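Local atomic coordinates of pyroglutamyl-peptidase I (Fervidobacterium islandicum, PDB entry 6LTQ), a protein that probably removes the N-terminal pyroglutamyl residue from peptides and proteins, as a pyroglutamyl-peptidase I of a thermophilic bacterium. Residues Val129-Leu138 with Leu212-Ile221. Numbering follows the deposited sequence.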
loop_
_atom_site.group_PDB
_atom_site.type_symbol
_atom_site.label_atom_id
_atom_site.label_comp_id
_atom_site.label_asym_id
_atom_site.label_seq_id
_atom_site.Cartn_x
_atom_site.Cartn_y
_atom_site.Cartn_z
ATOM N N VAL D 129 16.050 -24.164 5.978
ATOM C CA VAL D 129 15.500 -23.935 7.311
ATOM C C VAL D 129 13.980 -24.030 7.240
ATOM O O VAL D 129 13.358 -23.670 6.230
ATOM C CB VAL D 129 15.955 -22.556 7.836
ATOM C CG1 VAL D 129 15.342 -22.219 9.195
ATOM C CG2 VAL D 129 17.479 -22.468 7.888
ATOM N N LYS D 130 13.370 -24.525 8.317
ATOM C CA LYS D 130 11.917 -24.673 8.390
ATOM C C LYS D 130 11.297 -23.290 8.582
ATOM O O LYS D 130 10.929 -22.876 9.682
ATOM C CB LYS D 130 11.530 -25.620 9.509
ATOM C CG LYS D 130 12.118 -27.017 9.352
ATOM C CD LYS D 130 11.815 -27.853 10.580
ATOM C CE LYS D 130 10.399 -28.411 10.526
ATOM N NZ LYS D 130 10.360 -29.800 9.978
ATOM N N ILE D 131 11.195 -22.554 7.476
ATOM C CA ILE D 131 10.915 -21.129 7.580
ATOM C C ILE D 131 9.484 -20.871 8.050
ATOM O O ILE D 131 9.231 -19.890 8.768
ATOM C CB ILE D 131 11.247 -20.444 6.240
ATOM C CG1 ILE D 131 11.159 -18.919 6.363
ATOM C CG2 ILE D 131 10.391 -20.984 5.083
ATOM C CD1 ILE D 131 11.779 -18.207 5.150
ATOM N N LYS D 132 8.528 -21.740 7.697
ATOM C CA LYS D 132 7.164 -21.521 8.176
ATOM C C LYS D 132 7.081 -21.695 9.683
ATOM O O LYS D 132 6.311 -20.992 10.359
ATOM C CB LYS D 132 6.186 -22.487 7.497
ATOM C CG LYS D 132 6.091 -22.331 5.995
ATOM C CD LYS D 132 5.480 -21.013 5.591
ATOM C CE LYS D 132 3.992 -21.181 5.357
ATOM N NZ LYS D 132 3.726 -22.396 4.542
ATOM N N ALA D 133 7.872 -22.620 10.232
ATOM C CA ALA D 133 7.905 -22.792 11.677
ATOM C C ALA D 133 8.509 -21.575 12.378
ATOM O O ALA D 133 8.088 -21.239 13.494
ATOM C CB ALA D 133 8.676 -24.070 12.039
ATOM N N VAL D 134 9.493 -20.911 11.767
ATOM C CA VAL D 134 10.007 -19.673 12.351
ATOM C C VAL D 134 8.892 -18.630 12.408
ATOM O O VAL D 134 8.646 -18.013 13.449
ATOM C CB VAL D 134 11.213 -19.145 11.555
ATOM C CG1 VAL D 134 11.789 -17.872 12.219
ATOM C CG2 VAL D 134 12.295 -20.208 11.416
ATOM N N ALA D 135 8.193 -18.446 11.282
ATOM C CA ALA D 135 7.108 -17.465 11.230
ATOM C C ALA D 135 6.033 -17.795 12.242
ATOM O O ALA D 135 5.514 -16.903 12.924
ATOM C CB ALA D 135 6.508 -17.405 9.821
ATOM N N GLU D 136 5.697 -19.077 12.370
ATOM C CA GLU D 136 4.649 -19.458 13.302
ATOM C C GLU D 136 5.079 -19.213 14.745
ATOM O O GLU D 136 4.273 -18.772 15.565
ATOM C CB GLU D 136 4.268 -20.918 13.085
ATOM C CG GLU D 136 3.017 -21.074 12.245
ATOM C CD GLU D 136 1.759 -20.710 13.028
ATOM O OE1 GLU D 136 0.964 -21.622 13.339
ATOM O OE2 GLU D 136 1.571 -19.512 13.334
ATOM N N LEU D 137 6.349 -19.473 15.064
ATOM C CA LEU D 137 6.854 -19.210 16.414
ATOM C C LEU D 137 6.782 -17.730 16.753
ATOM O O LEU D 137 6.325 -17.350 17.842
ATOM C CB LEU D 137 8.303 -19.684 16.549
ATOM C CG LEU D 137 8.820 -19.595 17.993
ATOM C CD1 LEU D 137 9.489 -20.908 18.384
ATOM C CD2 LEU D 137 9.773 -18.456 18.181
ATOM N N LEU D 138 7.254 -16.873 15.841
ATOM C CA LEU D 138 7.235 -15.434 16.090
ATOM C C LEU D 138 5.811 -14.914 16.301
ATOM O O LEU D 138 5.548 -14.177 17.263
ATOM C CB LEU D 138 7.907 -14.704 14.936
ATOM C CG LEU D 138 9.421 -14.949 14.865
ATOM C CD1 LEU D 138 10.007 -14.317 13.618
ATOM C CD2 LEU D 138 10.099 -14.410 16.129
ATOM N N LEU D 212 14.563 -14.644 19.775
ATOM C CA LEU D 212 13.713 -15.826 19.782
ATOM C C LEU D 212 14.114 -16.827 18.706
ATOM O O LEU D 212 13.952 -18.041 18.894
ATOM C CB LEU D 212 12.243 -15.435 19.610
ATOM C CG LEU D 212 11.546 -14.863 20.849
ATOM C CD1 LEU D 212 10.272 -14.084 20.458
ATOM C CD2 LEU D 212 11.228 -15.987 21.841
ATOM N N ILE D 213 14.555 -16.345 17.542
ATOM C CA ILE D 213 15.016 -17.271 16.511
ATOM C C ILE D 213 16.240 -18.032 17.012
ATOM O O ILE D 213 16.330 -19.261 16.893
ATOM C CB ILE D 213 15.316 -16.530 15.198
ATOM C CG1 ILE D 213 14.041 -15.904 14.594
ATOM C CG2 ILE D 213 15.963 -17.494 14.190
ATOM C CD1 ILE D 213 14.343 -14.960 13.443
ATOM N N LEU D 214 17.196 -17.301 17.592
ATOM C CA LEU D 214 18.414 -17.924 18.104
ATOM C C LEU D 214 18.107 -18.900 19.229
ATOM O O LEU D 214 18.687 -19.992 19.285
ATOM C CB LEU D 214 19.382 -16.849 18.587
ATOM C CG LEU D 214 19.999 -15.972 17.501
ATOM C CD1 LEU D 214 20.672 -14.745 18.120
ATOM C CD2 LEU D 214 20.968 -16.767 16.599
ATOM N N GLU D 215 17.178 -18.541 20.123
ATOM C CA GLU D 215 16.859 -19.414 21.249
ATOM C C GLU D 215 16.171 -20.700 20.817
ATOM O O GLU D 215 16.226 -21.686 21.557
ATOM C CB GLU D 215 15.951 -18.706 22.257
ATOM C CG GLU D 215 16.641 -17.728 23.176
ATOM C CD GLU D 215 15.658 -16.991 24.074
ATOM O OE1 GLU D 215 14.442 -17.251 23.962
ATOM O OE2 GLU D 215 16.089 -16.106 24.840
ATOM N N ASN D 216 15.511 -20.723 19.657
ATOM C CA ASN D 216 14.701 -21.875 19.277
ATOM C C ASN D 216 15.224 -22.582 18.027
ATOM O O ASN D 216 14.484 -23.343 17.395
ATOM C CB ASN D 216 13.245 -21.440 19.094
ATOM C CG ASN D 216 12.604 -21.039 20.402
ATOM O OD1 ASN D 216 12.115 -21.890 21.143
ATOM N ND2 ASN D 216 12.619 -19.736 20.708
ATOM N N LEU D 217 16.502 -22.375 17.702
ATOM C CA LEU D 217 17.057 -22.795 16.421
ATOM C C LEU D 217 16.886 -24.288 16.184
ATOM O O LEU D 217 16.713 -24.725 15.041
ATOM C CB LEU D 217 18.535 -22.415 16.365
ATOM C CG LEU D 217 19.141 -21.979 15.036
ATOM C CD1 LEU D 217 18.124 -21.244 14.176
ATOM C CD2 LEU D 217 20.331 -21.090 15.311
ATOM N N LYS D 218 16.950 -25.093 17.249
ATOM C CA LYS D 218 16.848 -26.546 17.101
ATOM C C LYS D 218 15.583 -26.952 16.376
ATOM O O LYS D 218 15.620 -27.873 15.548
ATOM C CB LYS D 218 16.864 -27.269 18.453
ATOM C CG LYS D 218 18.119 -27.155 19.319
ATOM C CD LYS D 218 18.298 -25.739 19.766
ATOM C CE LYS D 218 17.056 -25.264 20.512
ATOM N NZ LYS D 218 17.332 -24.152 21.444
ATOM N N GLU D 219 14.471 -26.267 16.641
ATOM C CA GLU D 219 13.186 -26.603 16.045
ATOM C C GLU D 219 13.078 -26.189 14.583
ATOM O O GLU D 219 12.039 -26.440 13.965
ATOM C CB GLU D 219 12.057 -25.952 16.839
ATOM C CG GLU D 219 12.140 -26.180 18.334
ATOM C CD GLU D 219 11.204 -27.273 18.824
ATOM O OE1 GLU D 219 11.419 -28.454 18.475
ATOM O OE2 GLU D 219 10.248 -26.949 19.560
ATOM N N PHE D 220 14.095 -25.526 14.025
ATOM C CA PHE D 220 14.036 -25.065 12.644
ATOM C C PHE D 220 15.031 -25.750 11.722
ATOM O O PHE D 220 14.927 -25.595 10.499
ATOM C CB PHE D 220 14.271 -23.547 12.585
ATOM C CG PHE D 220 13.449 -22.774 13.564
ATOM C CD1 PHE D 220 12.094 -23.028 13.702
ATOM C CD2 PHE D 220 14.031 -21.798 14.360
ATOM C CE1 PHE D 220 11.327 -22.311 14.601
ATOM C CE2 PHE D 220 13.265 -21.086 15.270
ATOM C CZ PHE D 220 11.917 -21.349 15.389
ATOM N N ILE D 221 15.969 -26.531 12.252
ATOM C CA ILE D 221 16.938 -27.180 11.373
ATOM C C ILE D 221 16.941 -28.690 11.578
ATOM O O ILE D 221 15.895 -29.291 11.817
ATOM C CB ILE D 221 18.342 -26.615 11.565
ATOM C CG1 ILE D 221 18.788 -26.802 13.011
ATOM C CG2 ILE D 221 18.396 -25.148 11.137
ATOM C CD1 ILE D 221 20.233 -26.470 13.227
#
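Val134 lays its CG2 methyl on the ring of Phe220 in a CH-pi contact, 3.6 Å from CG2 to the ring centroid and only 14° off the normal. Around the rest of the ring, Ala133 brings its CB to 3.9 Å from CD1 of Phe220, while Leu137 meets the edge near the ring plane with CD1, 3.9 Å from CZ. The opposite face is taken by the ring's own segment: the carbonyl O of Asn216 sits above it, offset toward the rim. Replacing Phe220 by an alanine would probably open a gap between Val134 CG2 and Asn216 O and leave Leu137 CD1 without its ring edge, though the backbone bond to Lys130 could remain.

The backbone of Phe220 is held as well. Its O accepts a nearly straight bond from Lys130 N (2.9 Å, 172°), while Val129 CG1 packs against the CB of Phe220. Lys130 is the N-cap residue of helix 131-140, so the tail is tied where that helix starts. In this alpha/beta fold, helices 131-140 and 203-215 lie side by side on the central sheet; past the end of helix 203-215 the last residues run beside the start of helix 131-140, and the Phe220 ring turns back toward both. Ile213 rests on Val179 and Leu79, Ile131 on Leu177 and Leu92. Val134, with CG1 anti to its own N (chi1 -177°), splits its methyls between the two neighbours, CG2 on the ring and CG1 3.8 Å from Ile213 CG1.

Farther along, Leu137 CD1 presses on the amide of Asn216, 3.7 Å from CG. That amide is fixed by ND2, which donates to Leu212 O in the last turn of helix 203-215, at 2.8 Å; the acceptor lies in the amide plane and the donor on a lone pair of that carbonyl. Leu212 CB, in turn, lies 4.2 Å from Leu138 CD2.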